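Local structure of oligopeptide-binding protein oppA (Lactococcus lactis, 3DRF) at residues 290-295 against 547-552. The protein binds oligopeptides outside the membrane for uptake by the OppABCDF ABC transporter and is essential for growth in milk. Residues are numbered along the deposited sequence; the frame is centred on the assembly and turned at random.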
loop_
_atom_site.group_PDB
_atom_site.type_symbol
_atom_site.label_atom_id
_atom_site.label_comp_id
_atom_site.label_asym_id
_atom_site.label_seq_id
_atom_site.Cartn_x
_atom_site.Cartn_y
_atom_site.Cartn_z
ATOM N N LYS A 290 -14.076 -28.492 6.054
ATOM C CA LYS A 290 -13.389 -29.376 6.941
ATOM C C LYS A 290 -11.886 -29.430 6.557
ATOM O O LYS A 290 -11.499 -29.284 5.413
ATOM C CB LYS A 290 -14.025 -30.761 6.840
ATOM C CG LYS A 290 -15.520 -30.806 7.313
ATOM C CD LYS A 290 -15.804 -30.081 8.640
ATOM C CE LYS A 290 -17.286 -30.005 8.946
ATOM N NZ LYS A 290 -17.543 -29.125 10.122
ATOM N N GLY A 291 -11.087 -29.603 7.565
ATOM C CA GLY A 291 -9.662 -29.782 7.385
ATOM C C GLY A 291 -8.786 -28.544 7.429
ATOM O O GLY A 291 -7.629 -28.657 7.214
ATOM N N TYR A 292 -9.401 -27.414 7.752
ATOM C CA TYR A 292 -8.678 -26.120 7.842
ATOM C C TYR A 292 -8.899 -25.419 9.192
ATOM O O TYR A 292 -9.951 -25.535 9.749
ATOM C CB TYR A 292 -9.134 -25.195 6.695
ATOM C CG TYR A 292 -8.645 -25.635 5.304
ATOM C CD1 TYR A 292 -7.430 -25.201 4.785
ATOM C CD2 TYR A 292 -9.397 -26.496 4.533
ATOM C CE1 TYR A 292 -6.995 -25.615 3.567
ATOM C CE2 TYR A 292 -8.971 -26.913 3.362
ATOM C CZ TYR A 292 -7.788 -26.492 2.864
ATOM O OH TYR A 292 -7.449 -26.909 1.613
ATOM N N LYS A 293 -7.857 -24.731 9.671
ATOM C CA LYS A 293 -7.857 -23.746 10.756
ATOM C C LYS A 293 -7.946 -22.362 10.076
ATOM O O LYS A 293 -7.348 -22.170 9.080
ATOM C CB LYS A 293 -6.542 -23.897 11.539
ATOM C CG LYS A 293 -6.393 -22.957 12.720
ATOM C CD LYS A 293 -5.174 -23.267 13.555
ATOM C CE LYS A 293 -4.993 -22.273 14.626
ATOM N NZ LYS A 293 -3.783 -22.570 15.453
ATOM N N VAL A 294 -8.709 -21.443 10.598
ATOM C CA VAL A 294 -8.815 -20.108 10.002
ATOM C C VAL A 294 -8.214 -19.068 10.930
ATOM O O VAL A 294 -8.720 -18.864 12.014
ATOM C CB VAL A 294 -10.260 -19.785 9.680
ATOM C CG1 VAL A 294 -10.354 -18.453 9.009
ATOM C CG2 VAL A 294 -10.866 -20.886 8.769
ATOM N N LEU A 295 -7.105 -18.478 10.507
ATOM C CA LEU A 295 -6.403 -17.478 11.298
ATOM C C LEU A 295 -6.963 -16.104 10.985
ATOM O O LEU A 295 -7.534 -15.944 9.972
ATOM C CB LEU A 295 -4.910 -17.529 10.975
ATOM C CG LEU A 295 -4.221 -18.907 11.087
ATOM C CD1 LEU A 295 -2.757 -18.757 10.709
ATOM C CD2 LEU A 295 -4.367 -19.349 12.514
ATOM N N PRO A 547 -7.125 -19.221 5.669
ATOM C CA PRO A 547 -7.252 -20.647 5.985
ATOM C C PRO A 547 -5.904 -21.405 5.835
ATOM O O PRO A 547 -5.128 -21.150 4.969
ATOM C CB PRO A 547 -8.265 -21.147 4.938
ATOM C CG PRO A 547 -8.025 -20.289 3.742
ATOM C CD PRO A 547 -7.619 -18.920 4.303
ATOM N N VAL A 548 -5.685 -22.324 6.762
ATOM C CA VAL A 548 -4.463 -23.100 6.857
ATOM C C VAL A 548 -4.818 -24.583 7.028
ATOM O O VAL A 548 -5.493 -24.927 7.952
ATOM C CB VAL A 548 -3.592 -22.637 8.060
ATOM C CG1 VAL A 548 -2.321 -23.455 8.105
ATOM C CG2 VAL A 548 -3.288 -21.113 7.945
ATOM N N ASN A 549 -4.358 -25.433 6.124
ATOM C CA ASN A 549 -4.608 -26.893 6.210
ATOM C C ASN A 549 -4.071 -27.383 7.542
ATOM O O ASN A 549 -3.049 -26.987 7.990
ATOM C CB ASN A 549 -3.913 -27.603 5.031
ATOM C CG ASN A 549 -4.171 -29.091 4.994
ATOM O OD1 ASN A 549 -3.760 -29.822 5.847
ATOM N ND2 ASN A 549 -4.811 -29.508 3.951
ATOM N N LYS A 550 -4.822 -28.276 8.174
ATOM C CA LYS A 550 -4.404 -28.822 9.476
ATOM C C LYS A 550 -3.065 -29.586 9.503
ATOM O O LYS A 550 -2.522 -29.734 10.516
ATOM C CB LYS A 550 -5.551 -29.620 10.158
ATOM C CG LYS A 550 -6.693 -28.724 10.507
ATOM C CD LYS A 550 -7.765 -29.450 11.297
ATOM C CE LYS A 550 -9.031 -28.684 11.359
ATOM N NZ LYS A 550 -10.191 -29.497 11.953
ATOM N N ARG A 551 -2.560 -29.963 8.350
ATOM C CA ARG A 551 -1.270 -30.612 8.293
ATOM C C ARG A 551 -0.099 -29.619 8.558
ATOM O O ARG A 551 0.974 -30.015 8.913
ATOM C CB ARG A 551 -1.066 -31.347 6.965
ATOM C CG ARG A 551 -0.591 -30.420 5.815
ATOM C CD ARG A 551 -0.320 -31.209 4.580
ATOM N NE ARG A 551 0.354 -30.442 3.533
ATOM C CZ ARG A 551 1.523 -30.748 2.994
ATOM N NH1 ARG A 551 2.226 -31.760 3.427
ATOM N NH2 ARG A 551 2.026 -29.975 2.059
ATOM N N VAL A 552 -0.376 -28.317 8.409
ATOM C CA VAL A 552 0.649 -27.279 8.565
ATOM C C VAL A 552 0.843 -26.856 10.009
ATOM O O VAL A 552 -0.114 -26.558 10.677
ATOM C CB VAL A 552 0.288 -25.993 7.730
ATOM C CG1 VAL A 552 1.436 -24.987 7.824
ATOM C CG2 VAL A 552 0.021 -26.339 6.268
HETATM O O HOH W 1 -12.157 -30.128 10.320
HETATM O O HOH W 2 -5.034 -28.221 1.633
#
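Lys293 and Val548 form a hydrogen-bonded antiparallel pair where the start of strand 292-307 lies against the end of strand 536-549, both part of the mixed sheet of this Venus fly-trap binding protein. Lys293 N reaches Val548 O at 2.9 Å, and Val548 N returns a bond to Lys293 O. One step further out, where strand 536-549 ends in the type I turn Asn549-Val552, Lys550 N donates to Gly291 O at 3.0 Å. Tyr292 lies between these bonds, in a non-hydrogen-bonded pair with Asn549. Its CB stands 3.9 Å from Val548 O; with CG anti to the carbonyl carbon (chi1 -71°), the ring then runs beside the partner backbone. Tyr292 CD1 comes to 3.4 Å from Asn549 N and also touches Pro547 CB, while Tyr292 CE1 meets Asn549 CB at 3.9 Å. At the tip, OH donates to Leu267 O and accepts a hydrogen bond from a water that in turn accepts from Asn549 ND2. Cutting this side chain back to an alanine is likely to leave Leu267 O and the bridging water without their phenolic partner and to uncover Pro547 CB and the backbone at Asn549. On the Val548 side of the sheet, Val548 CG2 packs against Leu295 CD1 at 3.7 Å, and Met555 touches both side chains. Lys550 stretches back across Gly291, its CG over the carbonyl oxygen and its NZ sharing a water with Gly291 N. Asn549 holds CG anti to its own N (chi1 -177°), which swings OD1 back over the turn that Asn549 itself begins: in an Asx turn, Asn549 OD1 accepts Arg551 N in the plane of the amide carbonyl at 2.8 Å.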